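Local coordinates for protein ribonucleoside-diphosphate reductase (Pseudomonas aeruginosa, PDB 5IM3) that probably supplies DNA synthesis with deoxyribonucleotides by reducing ribonucleoside diphosphates, as an allosteric enzyme that binds dATP, at residues A[570-575]-A[725-730]; A[748-753]-A[867-872]; A[514-519]-A[574-579]. One frame throughout, in Å; residues are numbered along the deposited sequence.

Overall arrangement
All three contacts belong to the barrel domain and lie on the same side of the chain's centre. Contacts 1 and 2 are buried, whereas contact 3 joins two partly exposed residues at the surface. Contact 1 pairs charges inside the protein and contact 2 pairs two indoles; contact 3 rests on one neutral hydrogen bond. Two segments overlap: 570-575 and 574-579 share P574 and Q575, so contacts 1 and 3 hold successive parts of one loop, with centres about 10 Å apart. Contact 1 meets contact 2 where R572 NH1 probably bonds to Q867 O, their centres being about 11 Å apart.

Contact 1: residues A[570-575]-A[725-730]; sequences NLRSPQ and IDSEKK
R572 and S727 mark the closest approach of the two backbones, with R572 CA 5.1 Å from S727 CA. Segment 570-575 is the end of helix 566-571 and the loop beyond it, and 725-730 is a run of helix 724-735. The side chain of R572 reaches across this second helix, from S727 to E728. Its CG packs 3.7 Å from S727 CB, and farther out NE comes within 3.2 Å of the same CB, which sits at the guanidinium edge near its plane. S727 OG bonds instead to L723 O, just before its helix. A bend at chi3 (58°) brings one face of the R572 guanidinium against E728, whose chain folds at chi2 (-81°). Guanidinium and carboxylate are stacked, their planes 6° apart, with E728 CG 3.2 Å above the guanidinium plane but offset toward its rim. R572 NH1 and E728 OE2 are 3.2 Å apart, a salt bridge of charge alone, because the oxygen is well out of the guanidinium plane and no N-H points at it. The stacking thus leaves NH1 to bond to the backbone carbonyl of Q867, while the buried charges of R572 and E728 probably stabilise each other's ionised forms.

Contact 2: residues A[748-753]-A[867-872]; sequences LDWAPL and QKWIDQ
Two buried indoles, W750 and W869, make this an aromatic contact within the barrel domain, between the lead-in to helix 751-757 and the loop that follows helix 856-866. The evidence is wholly in the rings: W750 CA and W869 CA, the nearest pair, are still 11.5 Å apart. The five-membered ring of W750 and the six-membered ring of W869 are nearly parallel, at 11°, but a centroid separation of 5.3 Å shows them slid past each other with little overlap. The touch is made at the benzene side of W869, where CZ3 lies 3.5 Å from W750 CZ2 and 3.6 Å from W750 NE1. In W869, CG lies beside the backbone N and anti to the carbonyl carbon (chi1 -47°), which carries the far end of the ring to W750. A weak capping bond from A751 N to D749 OD1 (3.4 Å) flanks W750. Both indole N-H groups are used outside the pair: W750 NE1 bonds to E690 OE2, and W869 NE1 to D686 OD1, acceptors four residues apart on helix 679-707. That helix also sets Y694 edge-to-face against W750, while I725 of helix 724-735 packs on W869.

Contact 3: residues A[514-519]-A[574-579]; sequences DLYGKA and PQQHVG
Y516 OH donates to Q576 OE1 at 3.1 Å, the hydrogen bond that joins the two segments. The C=O...donor angle of 109° shows that the hydroxyl comes to the flank of the amide oxygen and not end-on, and it is slightly tilted from the carbonyl plane. Ring and amide planes stand 73° apart, with OE1 at the ring's edge near its plane. The hydroxyl also rests on the aliphatic part of the glutamine, 3.5 Å from Q576 CB. The other end of the amide is held too, because Q576 NE2 bonds to S573 O and weakly to L571 O, which favours OE1 facing the hydroxyl. In the fold, 574-579 belongs to the loop after helix 566-571, the helix that follows strand 562-565 of the mixed barrel sheet, and 514-519 leads into helix 517-532. Y516 CG sits between the backbone N and the carbonyl carbon (chi1 56°), a crowded position, and the ring touches D567, N570 and L571 of helix 566-571. Next in the chain, G517 N bonds to D567 OD1.

Contact 1: residues A[570-575]-A[725-730]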
ATOM      1  N   ASN A 570      -4.096 -15.675  41.672  1.00 44.20           N
ATOM      2  CA  ASN A 570      -4.420 -15.407  43.070  1.00 46.53           C
ATOM      3  C   ASN A 570      -5.377 -16.437  43.652  1.00 45.31           C
ATOM      4  O   ASN A 570      -5.180 -16.892  44.784  1.00 44.49           O
ATOM      5  CB  ASN A 570      -5.023 -14.005  43.220  1.00 45.34           C
ATOM      6  CG  ASN A 570      -3.968 -12.931  43.383  1.00 45.13           C
ATOM      7  OD1 ASN A 570      -3.434 -12.732  44.473  1.00 44.79           O
ATOM      8  ND2 ASN A 570      -3.665 -12.226  42.299  1.00 48.02           N
ATOM      9  N   LEU A 571      -6.416 -16.810  42.901  1.00 47.10           N
ATOM     10  CA  LEU A 571      -7.393 -17.768  43.406  1.00 48.94           C
ATOM     11  C   LEU A 571      -6.778 -19.144  43.620  1.00 48.79           C
ATOM     12  O   LEU A 571      -7.252 -19.905  44.470  1.00 49.39           O
ATOM     13  CB  LEU A 571      -8.575 -17.862  42.441  1.00 50.97           C
ATOM     14  CG  LEU A 571      -9.493 -16.639  42.419  1.00 49.89           C
ATOM     15  CD1 LEU A 571     -10.409 -16.668  41.211  1.00 50.75           C
ATOM     16  CD2 LEU A 571     -10.309 -16.578  43.697  1.00 52.25           C
ATOM     17  N   ARG A 572      -5.729 -19.479  42.872  1.00 49.68           N
ATOM     18  CA  ARG A 572      -5.076 -20.773  42.994  1.00 53.45           C
ATOM     19  C   ARG A 572      -3.780 -20.705  43.790  1.00 54.47           C
ATOM     20  O   ARG A 572      -3.129 -21.737  43.978  1.00 50.86           O
ATOM     21  CB  ARG A 572      -4.797 -21.353  41.605  1.00 53.36           C
ATOM     22  CG  ARG A 572      -6.037 -21.449  40.726  1.00 55.36           C
ATOM     23  CD  ARG A 572      -5.767 -22.264  39.471  1.00 56.46           C
ATOM     24  NE  ARG A 572      -5.302 -23.607  39.791  1.00 57.91           N
ATOM     25  CZ  ARG A 572      -4.809 -24.464  38.904  1.00 59.63           C
ATOM     26  NH1 ARG A 572      -4.714 -24.118  37.628  1.00 59.24           N
ATOM     27  NH2 ARG A 572      -4.411 -25.669  39.295  1.00 59.79           N
ATOM     28  N   SER A 573      -3.396 -19.525  44.263  1.00 56.87           N
ATOM     29  CA  SER A 573      -2.194 -19.405  45.074  1.00 57.64           C
ATOM     30  C   SER A 573      -2.419 -20.084  46.422  1.00 58.98           C
ATOM     31  O   SER A 573      -3.436 -19.821  47.077  1.00 61.15           O
ATOM     32  CB  SER A 573      -1.829 -17.937  45.275  1.00 55.69           C
ATOM     33  OG  SER A 573      -0.714 -17.801  46.137  1.00 54.65           O
ATOM     34  N   PRO A 574      -1.520 -20.965  46.869  1.00 55.56           N
ATOM     35  CA  PRO A 574      -1.694 -21.574  48.199  1.00 56.94           C
ATOM     36  C   PRO A 574      -1.520 -20.599  49.352  1.00 54.97           C
ATOM     37  O   PRO A 574      -1.842 -20.959  50.493  1.00 55.14           O
ATOM     38  CB  PRO A 574      -0.610 -22.662  48.235  1.00 56.68           C
ATOM     39  CG  PRO A 574      -0.248 -22.902  46.809  1.00 57.26           C
ATOM     40  CD  PRO A 574      -0.407 -21.583  46.130  1.00 56.20           C
ATOM     41  N   GLN A 575      -1.029 -19.386  49.099  1.00 50.12           N
ATOM     42  CA  GLN A 575      -0.692 -18.436  50.153  1.00 51.27           C
ATOM     43  C   GLN A 575      -1.667 -17.261  50.213  1.00 49.19           C
ATOM     44  O   GLN A 575      -1.284 -16.153  50.593  1.00 49.38           O
ATOM     45  CB  GLN A 575       0.738 -17.935  49.954  1.00 50.68           C
ATOM     46  CG  GLN A 575       1.803 -19.008  50.162  1.00 50.28           C
ATOM     47  CD  GLN A 575       1.910 -19.438  51.613  1.00 49.39           C
ATOM     48  OE1 GLN A 575       1.198 -20.335  52.063  1.00 50.12           O
ATOM     49  NE2 GLN A 575       2.798 -18.791  52.357  1.00 47.52           N
ATOM     50  N   ILE A 725      -5.337 -29.541  41.736  1.00 61.70           N
ATOM     51  CA  ILE A 725      -6.489 -30.068  41.009  1.00 63.93           C
ATOM     52  C   ILE A 725      -7.781 -29.506  41.580  1.00 64.88           C
ATOM     53  O   ILE A 725      -8.749 -29.276  40.843  1.00 65.53           O
ATOM     54  CB  ILE A 725      -6.480 -31.611  41.037  1.00 66.65           C
ATOM     55  CG1 ILE A 725      -7.581 -32.178  40.132  1.00 66.27           C
ATOM     56  CG2 ILE A 725      -6.634 -32.130  42.465  1.00 67.07           C
ATOM     57  CD1 ILE A 725      -7.398 -31.855  38.659  1.00 64.77           C
ATOM     58  N   ASP A 726      -7.825 -29.275  42.894  1.00 64.80           N
ATOM     59  CA  ASP A 726      -8.986 -28.647  43.513  1.00 65.55           C
ATOM     60  C   ASP A 726      -9.032 -27.147  43.244  1.00 63.72           C
ATOM     61  O   ASP A 726     -10.123 -26.576  43.146  1.00 63.60           O
ATOM     62  CB  ASP A 726      -8.981 -28.919  45.018  1.00 65.66           C
ATOM     63  CG  ASP A 726      -9.060 -30.401  45.341  1.00 67.69           C
ATOM     64  OD1 ASP A 726      -9.932 -31.088  44.769  1.00 69.75           O
ATOM     65  OD2 ASP A 726      -8.250 -30.880  46.161  1.00 67.70           O
ATOM     66  N   SER A 727      -7.871 -26.498  43.123  1.00 67.21           N
ATOM     67  CA  SER A 727      -7.844 -25.085  42.753  1.00 67.52           C
ATOM     68  C   SER A 727      -8.541 -24.850  41.418  1.00 68.04           C
ATOM     69  O   SER A 727      -9.255 -23.855  41.248  1.00 67.89           O
ATOM     70  CB  SER A 727      -6.401 -24.584  42.689  1.00 66.24           C
ATOM     71  OG  SER A 727      -5.732 -24.741  43.924  1.00 68.02           O
ATOM     72  N   GLU A 728      -8.336 -25.751  40.451  1.00 69.72           N
ATOM     73  CA  GLU A 728      -9.007 -25.623  39.160  1.00 70.09           C
ATOM     74  C   GLU A 728     -10.520 -25.635  39.323  1.00 71.95           C
ATOM     75  O   GLU A 728     -11.227 -24.846  38.688  1.00 72.29           O
ATOM     76  CB  GLU A 728      -8.575 -26.751  38.221  1.00 70.29           C
ATOM     77  CG  GLU A 728      -7.207 -26.570  37.598  1.00 68.99           C
ATOM     78  CD  GLU A 728      -7.220 -25.645  36.395  1.00 67.19           C
ATOM     79  OE1 GLU A 728      -6.732 -26.057  35.322  1.00 65.92           O
ATOM     80  OE2 GLU A 728      -7.716 -24.505  36.520  1.00 65.99           O
ATOM     81  N   LYS A 729     -11.035 -26.531  40.167  1.00 75.30           N
ATOM     82  CA  LYS A 729     -12.479 -26.642  40.343  1.00 77.10           C
ATOM     83  C   LYS A 729     -13.065 -25.353  40.904  1.00 77.58           C
ATOM     84  O   LYS A 729     -14.066 -24.839  40.392  1.00 76.49           O
ATOM     85  CB  LYS A 729     -12.803 -27.827  41.255  1.00 77.48           C
ATOM     86  CG  LYS A 729     -12.533 -29.182  40.621  1.00 78.13           C
ATOM     87  CD  LYS A 729     -13.034 -30.319  41.498  1.00 79.26           C
ATOM     88  CE  LYS A 729     -13.007 -31.643  40.752  1.00 80.57           C
ATOM     89  NZ  LYS A 729     -13.615 -32.755  41.540  1.00 83.38           N
ATOM     90  N   LYS A 730     -12.452 -24.813  41.961  1.00 83.94           N
ATOM     91  CA  LYS A 730     -12.949 -23.568  42.538  1.00 84.58           C
ATOM     92  C   LYS A 730     -12.822 -22.411  41.558  1.00 81.46           C
ATOM     93  O   LYS A 730     -13.679 -21.521  41.537  1.00 83.63           O
ATOM     94  CB  LYS A 730     -12.204 -23.251  43.836  1.00 85.44           C
ATOM     95  CG  LYS A 730     -12.826 -23.883  45.074  1.00 89.00           C
ATOM     96  CD  LYS A 730     -12.092 -23.474  46.344  1.00 90.18           C
ATOM     97  CE  LYS A 730     -12.820 -23.955  47.590  1.00 92.14           C
ATOM     98  NZ  LYS A 730     -12.985 -25.435  47.605  1.00 94.38           N
TER

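Contact 2: residues A[748-753]-A[867-872]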
ATOM      1  N   LEU A 748      -4.698 -40.745  39.100  1.00 83.30           N
ATOM      2  CA  LEU A 748      -4.140 -41.192  40.369  1.00 84.30           C
ATOM      3  C   LEU A 748      -5.202 -41.101  41.458  1.00 86.02           C
ATOM      4  O   LEU A 748      -6.309 -40.600  41.241  1.00 86.59           O
ATOM      5  CB  LEU A 748      -2.915 -40.353  40.758  1.00 82.40           C
ATOM      6  CG  LEU A 748      -1.543 -40.818  40.261  1.00 83.81           C
ATOM      7  CD1 LEU A 748      -1.512 -40.994  38.750  1.00 84.11           C
ATOM      8  CD2 LEU A 748      -0.478 -39.826  40.703  1.00 80.25           C
ATOM      9  N   ASP A 749      -4.850 -41.598  42.642  1.00 84.63           N
ATOM     10  CA  ASP A 749      -5.695 -41.493  43.828  1.00 84.81           C
ATOM     11  C   ASP A 749      -5.092 -40.433  44.741  1.00 82.01           C
ATOM     12  O   ASP A 749      -4.080 -40.679  45.405  1.00 82.46           O
ATOM     13  CB  ASP A 749      -5.811 -42.833  44.549  1.00 86.95           C
ATOM     14  CG  ASP A 749      -6.650 -42.741  45.810  1.00 88.12           C
ATOM     15  OD1 ASP A 749      -7.486 -41.816  45.903  1.00 87.43           O
ATOM     16  OD2 ASP A 749      -6.472 -43.589  46.709  1.00 90.10           O
ATOM     17  N   TRP A 750      -5.722 -39.262  44.780  1.00 78.52           N
ATOM     18  CA  TRP A 750      -5.203 -38.132  45.537  1.00 74.64           C
ATOM     19  C   TRP A 750      -5.772 -38.041  46.946  1.00 74.89           C
ATOM     20  O   TRP A 750      -5.224 -37.296  47.766  1.00 74.51           O
ATOM     21  CB  TRP A 750      -5.497 -36.828  44.793  1.00 71.39           C
ATOM     22  CG  TRP A 750      -4.698 -36.661  43.541  1.00 70.64           C
ATOM     23  CD1 TRP A 750      -4.997 -37.157  42.304  1.00 70.70           C
ATOM     24  CD2 TRP A 750      -3.465 -35.946  43.400  1.00 67.68           C
ATOM     25  NE1 TRP A 750      -4.024 -36.796  41.402  1.00 68.67           N
ATOM     26  CE2 TRP A 750      -3.074 -36.050  42.050  1.00 68.40           C
ATOM     27  CE3 TRP A 750      -2.655 -35.227  44.283  1.00 65.61           C
ATOM     28  CZ2 TRP A 750      -1.908 -35.460  41.564  1.00 65.73           C
ATOM     29  CZ3 TRP A 750      -1.497 -34.645  43.800  1.00 63.51           C
ATOM     30  CH2 TRP A 750      -1.135 -34.764  42.453  1.00 63.45           C
ATOM     31  N   ALA A 751      -6.846 -38.769  47.247  1.00 74.36           N
ATOM     32  CA  ALA A 751      -7.451 -38.669  48.573  1.00 74.01           C
ATOM     33  C   ALA A 751      -6.467 -38.968  49.694  1.00 73.33           C
ATOM     34  O   ALA A 751      -6.452 -38.211  50.680  1.00 73.44           O
ATOM     35  CB  ALA A 751      -8.674 -39.592  48.652  1.00 76.57           C
ATOM     36  N   PRO A 752      -5.633 -40.013  49.625  1.00 75.21           N
ATOM     37  CA  PRO A 752      -4.679 -40.235  50.724  1.00 74.70           C
ATOM     38  C   PRO A 752      -3.650 -39.129  50.853  1.00 73.10           C
ATOM     39  O   PRO A 752      -3.282 -38.760  51.976  1.00 73.64           O
ATOM     40  CB  PRO A 752      -4.027 -41.578  50.357  1.00 75.58           C
ATOM     41  CG  PRO A 752      -4.974 -42.223  49.402  1.00 76.95           C
ATOM     42  CD  PRO A 752      -5.574 -41.094  48.628  1.00 75.46           C
ATOM     43  N   LEU A 753      -3.162 -38.592  49.733  1.00 70.07           N
ATOM     44  CA  LEU A 753      -2.196 -37.501  49.802  1.00 69.13           C
ATOM     45  C   LEU A 753      -2.856 -36.199  50.241  1.00 69.13           C
ATOM     46  O   LEU A 753      -2.226 -35.390  50.932  1.00 69.39           O
ATOM     47  CB  LEU A 753      -1.510 -37.322  48.448  1.00 66.12           C
ATOM     48  CG  LEU A 753      -0.355 -36.318  48.413  1.00 64.51           C
ATOM     49  CD1 LEU A 753       0.761 -36.736  49.363  1.00 65.17           C
ATOM     50  CD2 LEU A 753       0.179 -36.165  46.995  1.00 62.93           C
ATOM     51  N   GLN A 867      -1.130 -27.084  33.764  1.00 56.00           N
ATOM     52  CA  GLN A 867      -1.427 -26.089  34.787  1.00 55.83           C
ATOM     53  C   GLN A 867      -2.404 -26.599  35.838  1.00 56.59           C
ATOM     54  O   GLN A 867      -2.524 -25.984  36.902  1.00 57.61           O
ATOM     55  CB  GLN A 867      -1.990 -24.823  34.133  1.00 54.53           C
ATOM     56  CG  GLN A 867      -2.089 -23.621  35.065  1.00 54.05           C
ATOM     57  CD  GLN A 867      -0.770 -23.284  35.731  1.00 52.70           C
ATOM     58  OE1 GLN A 867       0.139 -22.747  35.099  1.00 50.61           O
ATOM     59  NE2 GLN A 867      -0.656 -23.605  37.015  1.00 54.35           N
ATOM     60  N   LYS A 868      -3.108 -27.700  35.572  1.00 60.87           N
ATOM     61  CA  LYS A 868      -4.022 -28.239  36.573  1.00 63.27           C
ATOM     62  C   LYS A 868      -3.274 -28.750  37.791  1.00 61.99           C
ATOM     63  O   LYS A 868      -3.831 -28.788  38.892  1.00 62.43           O
ATOM     64  CB  LYS A 868      -4.847 -29.375  35.989  1.00 64.28           C
ATOM     65  CG  LYS A 868      -5.418 -29.093  34.624  1.00 64.45           C
ATOM     66  CD  LYS A 868      -6.343 -30.212  34.173  1.00 67.01           C
ATOM     67  CE  LYS A 868      -5.674 -31.583  34.223  1.00 69.50           C
ATOM     68  NZ  LYS A 868      -6.610 -32.669  33.834  1.00 73.65           N
ATOM     69  N   TRP A 869      -2.023 -29.164  37.608  1.00 59.68           N
ATOM     70  CA  TRP A 869      -1.246 -29.789  38.662  1.00 61.26           C
ATOM     71  C   TRP A 869      -0.162 -28.883  39.222  1.00 60.34           C
ATOM     72  O   TRP A 869       0.380 -29.180  40.292  1.00 64.07           O
ATOM     73  CB  TRP A 869      -0.614 -31.080  38.130  1.00 60.15           C
ATOM     74  CG  TRP A 869      -1.594 -31.934  37.383  1.00 59.92           C
ATOM     75  CD1 TRP A 869      -1.668 -32.112  36.030  1.00 58.64           C
ATOM     76  CD2 TRP A 869      -2.655 -32.713  37.947  1.00 61.37           C
ATOM     77  NE1 TRP A 869      -2.703 -32.960  35.720  1.00 60.62           N
ATOM     78  CE2 TRP A 869      -3.327 -33.341  36.879  1.00 63.74           C
ATOM     79  CE3 TRP A 869      -3.101 -32.941  39.251  1.00 63.67           C
ATOM     80  CZ2 TRP A 869      -4.416 -34.187  37.076  1.00 67.28           C
ATOM     81  CZ3 TRP A 869      -4.183 -33.782  39.445  1.00 67.79           C
ATOM     82  CH2 TRP A 869      -4.828 -34.392  38.363  1.00 69.07           C
ATOM     83  N   ILE A 870       0.161 -27.794  38.539  1.00 53.07           N
ATOM     84  CA  ILE A 870       1.220 -26.888  38.957  1.00 52.67           C
ATOM     85  C   ILE A 870       0.617 -25.829  39.871  1.00 53.47           C
ATOM     86  O   ILE A 870      -0.433 -25.251  39.560  1.00 50.76           O
ATOM     87  CB  ILE A 870       1.902 -26.257  37.730  1.00 51.15           C
ATOM     88  CG1 ILE A 870       2.526 -27.355  36.860  1.00 50.97           C
ATOM     89  CG2 ILE A 870       2.953 -25.237  38.151  1.00 50.97           C
ATOM     90  CD1 ILE A 870       3.023 -26.881  35.511  1.00 50.36           C
ATOM     91  N   ASP A 871       1.269 -25.582  41.010  1.00 55.41           N
ATOM     92  CA  ASP A 871       0.767 -24.564  41.930  1.00 56.28           C
ATOM     93  C   ASP A 871       1.167 -23.155  41.506  1.00 51.13           C
ATOM     94  O   ASP A 871       0.441 -22.204  41.806  1.00 50.01           O
ATOM     95  CB  ASP A 871       1.233 -24.840  43.367  1.00 57.90           C
ATOM     96  CG  ASP A 871       2.680 -25.288  43.450  1.00 60.10           C
ATOM     97  OD1 ASP A 871       3.397 -25.226  42.432  1.00 60.51           O
ATOM     98  OD2 ASP A 871       3.101 -25.709  44.546  1.00 63.64           O
ATOM     99  N   GLN A 872       2.283 -22.995  40.807  1.00 51.53           N
ATOM    100  CA  GLN A 872       2.675 -21.711  40.236  1.00 49.26           C
ATOM    101  C   GLN A 872       2.235 -21.676  38.770  1.00 46.17           C
ATOM    102  O   GLN A 872       1.063 -21.967  38.513  1.00 47.81           O
ATOM    103  CB  GLN A 872       4.168 -21.481  40.467  1.00 50.27           C
ATOM    104  CG  GLN A 872       4.600 -21.585  41.917  1.00 52.35           C
ATOM    105  CD  GLN A 872       5.900 -20.852  42.185  1.00 51.31           C
ATOM    106  OE1 GLN A 872       6.018 -19.653  41.925  1.00 49.48           O
ATOM    107  NE2 GLN A 872       6.886 -21.572  42.701  1.00 52.45           N
TER

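Contact 3: residues A[514-519]-A[574-579]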
ATOM      1  N   ASP A 514      -5.234  -5.166  45.340  1.00 49.12           N
ATOM      2  CA  ASP A 514      -5.115  -6.299  46.252  1.00 50.75           C
ATOM      3  C   ASP A 514      -6.323  -7.227  46.215  1.00 50.68           C
ATOM      4  O   ASP A 514      -6.216  -8.373  46.662  1.00 53.13           O
ATOM      5  CB  ASP A 514      -4.904  -5.810  47.689  1.00 51.08           C
ATOM      6  CG  ASP A 514      -3.490  -5.330  47.943  1.00 50.71           C
ATOM      7  OD1 ASP A 514      -2.589  -5.669  47.151  1.00 52.19           O
ATOM      8  OD2 ASP A 514      -3.276  -4.622  48.946  1.00 56.28           O
ATOM      9  N   LEU A 515      -7.464  -6.765  45.716  1.00 46.32           N
ATOM     10  CA  LEU A 515      -8.623  -7.632  45.586  1.00 47.27           C
ATOM     11  C   LEU A 515      -8.508  -8.495  44.329  1.00 46.65           C
ATOM     12  O   LEU A 515      -7.760  -8.189  43.396  1.00 45.74           O
ATOM     13  CB  LEU A 515      -9.910  -6.808  45.544  1.00 47.40           C
ATOM     14  CG  LEU A 515     -10.273  -6.004  46.797  1.00 49.77           C
ATOM     15  CD1 LEU A 515     -11.490  -5.129  46.523  1.00 47.95           C
ATOM     16  CD2 LEU A 515     -10.526  -6.908  47.991  1.00 48.13           C
ATOM     17  N   TYR A 516      -9.265  -9.589  44.314  1.00 47.45           N
ATOM     18  CA  TYR A 516      -9.293 -10.488  43.167  1.00 48.33           C
ATOM     19  C   TYR A 516     -10.571 -11.311  43.224  1.00 51.11           C
ATOM     20  O   TYR A 516     -11.258 -11.359  44.248  1.00 51.02           O
ATOM     21  CB  TYR A 516      -8.055 -11.395  43.134  1.00 48.16           C
ATOM     22  CG  TYR A 516      -7.849 -12.216  44.391  1.00 48.63           C
ATOM     23  CD1 TYR A 516      -8.462 -13.455  44.544  1.00 50.12           C
ATOM     24  CD2 TYR A 516      -7.036 -11.755  45.419  1.00 47.87           C
ATOM     25  CE1 TYR A 516      -8.272 -14.210  45.688  1.00 51.65           C
ATOM     26  CE2 TYR A 516      -6.841 -12.501  46.567  1.00 48.89           C
ATOM     27  CZ  TYR A 516      -7.460 -13.728  46.696  1.00 51.92           C
ATOM     28  OH  TYR A 516      -7.269 -14.477  47.836  1.00 53.29           O
ATOM     29  N   GLY A 517     -10.884 -11.962  42.102  1.00 55.44           N
ATOM     30  CA  GLY A 517     -12.059 -12.808  42.030  1.00 56.88           C
ATOM     31  C   GLY A 517     -13.349 -12.012  42.140  1.00 58.27           C
ATOM     32  O   GLY A 517     -13.453 -10.871  41.683  1.00 58.34           O
ATOM     33  N   LYS A 518     -14.352 -12.634  42.765  1.00 62.92           N
ATOM     34  CA  LYS A 518     -15.642 -11.974  42.949  1.00 64.40           C
ATOM     35  C   LYS A 518     -15.496 -10.672  43.724  1.00 62.36           C
ATOM     36  O   LYS A 518     -16.150  -9.672  43.405  1.00 63.26           O
ATOM     37  CB  LYS A 518     -16.612 -12.907  43.672  1.00 68.90           C
ATOM     38  CG  LYS A 518     -17.358 -13.867  42.766  1.00 72.42           C
ATOM     39  CD  LYS A 518     -18.517 -14.520  43.502  1.00 76.24           C
ATOM     40  CE  LYS A 518     -19.437 -15.256  42.543  1.00 79.17           C
ATOM     41  NZ  LYS A 518     -18.713 -16.300  41.772  1.00 79.05           N
ATOM     42  N   ALA A 519     -14.651 -10.669  44.756  1.00 53.44           N
ATOM     43  CA  ALA A 519     -14.458  -9.461  45.551  1.00 50.37           C
ATOM     44  C   ALA A 519     -14.020  -8.291  44.679  1.00 48.03           C
ATOM     45  O   ALA A 519     -14.510  -7.168  44.844  1.00 47.01           O
ATOM     46  CB  ALA A 519     -13.436  -9.722  46.657  1.00 50.11           C
ATOM     47  N   PRO A 574      -1.520 -20.965  46.869  1.00 55.56           N
ATOM     48  CA  PRO A 574      -1.694 -21.574  48.199  1.00 56.94           C
ATOM     49  C   PRO A 574      -1.520 -20.599  49.352  1.00 54.97           C
ATOM     50  O   PRO A 574      -1.842 -20.959  50.493  1.00 55.14           O
ATOM     51  CB  PRO A 574      -0.610 -22.662  48.235  1.00 56.68           C
ATOM     52  CG  PRO A 574      -0.248 -22.902  46.809  1.00 57.26           C
ATOM     53  CD  PRO A 574      -0.407 -21.583  46.130  1.00 56.20           C
ATOM     54  N   GLN A 575      -1.029 -19.386  49.099  1.00 50.12           N
ATOM     55  CA  GLN A 575      -0.692 -18.436  50.153  1.00 51.27           C
ATOM     56  C   GLN A 575      -1.667 -17.261  50.213  1.00 49.19           C
ATOM     57  O   GLN A 575      -1.284 -16.153  50.593  1.00 49.38           O
ATOM     58  CB  GLN A 575       0.738 -17.935  49.954  1.00 50.68           C
ATOM     59  CG  GLN A 575       1.803 -19.008  50.162  1.00 50.28           C
ATOM     60  CD  GLN A 575       1.910 -19.438  51.613  1.00 49.39           C
ATOM     61  OE1 GLN A 575       1.198 -20.335  52.063  1.00 50.12           O
ATOM     62  NE2 GLN A 575       2.798 -18.791  52.357  1.00 47.52           N
ATOM     63  N   GLN A 576      -2.932 -17.488  49.847  1.00 53.46           N
ATOM     64  CA  GLN A 576      -3.924 -16.418  49.872  1.00 53.67           C
ATOM     65  C   GLN A 576      -4.173 -15.890  51.277  1.00 54.08           C
ATOM     66  O   GLN A 576      -4.645 -14.758  51.427  1.00 53.16           O
ATOM     67  CB  GLN A 576      -5.249 -16.904  49.287  1.00 55.64           C
ATOM     68  CG  GLN A 576      -5.185 -17.279  47.827  1.00 58.53           C
ATOM     69  CD  GLN A 576      -6.414 -18.043  47.368  1.00 60.54           C
ATOM     70  OE1 GLN A 576      -7.539 -17.550  47.465  1.00 60.90           O
ATOM     71  NE2 GLN A 576      -6.205 -19.254  46.868  1.00 61.26           N
ATOM     72  N   HIS A 577      -3.881 -16.684  52.304  1.00 55.43           N
ATOM     73  CA  HIS A 577      -4.210 -16.319  53.675  1.00 54.24           C
ATOM     74  C   HIS A 577      -3.233 -15.326  54.286  1.00 54.56           C
ATOM     75  O   HIS A 577      -3.493 -14.829  55.389  1.00 56.02           O
ATOM     76  CB  HIS A 577      -4.252 -17.574  54.549  1.00 54.99           C
ATOM     77  CG  HIS A 577      -2.918 -18.235  54.719  1.00 55.62           C
ATOM     78  ND1 HIS A 577      -2.179 -18.703  53.653  1.00 52.38           N
ATOM     79  CD2 HIS A 577      -2.190 -18.505  55.828  1.00 53.82           C
ATOM     80  CE1 HIS A 577      -1.054 -19.231  54.098  1.00 52.62           C
ATOM     81  NE2 HIS A 577      -1.036 -19.126  55.414  1.00 51.45           N
ATOM     82  N   VAL A 578      -2.128 -15.022  53.611  1.00 55.18           N
ATOM     83  CA  VAL A 578      -1.061 -14.246  54.229  1.00 54.26           C
ATOM     84  C   VAL A 578      -0.525 -13.203  53.254  1.00 54.28           C
ATOM     85  O   VAL A 578       0.411 -12.465  53.581  1.00 56.15           O
ATOM     86  CB  VAL A 578       0.056 -15.185  54.728  1.00 57.55           C
ATOM     87  CG1 VAL A 578       0.890 -15.715  53.565  1.00 55.91           C
ATOM     88  CG2 VAL A 578       0.930 -14.500  55.761  1.00 59.03           C
ATOM     89  N   GLY A 579      -1.109 -13.122  52.063  1.00 50.79           N
ATOM     90  CA  GLY A 579      -0.663 -12.131  51.102  1.00 46.24           C
ATOM     91  C   GLY A 579      -1.411 -12.248  49.793  1.00 46.98           C
ATOM     92  O   GLY A 579      -2.371 -13.011  49.661  1.00 45.79           O
TER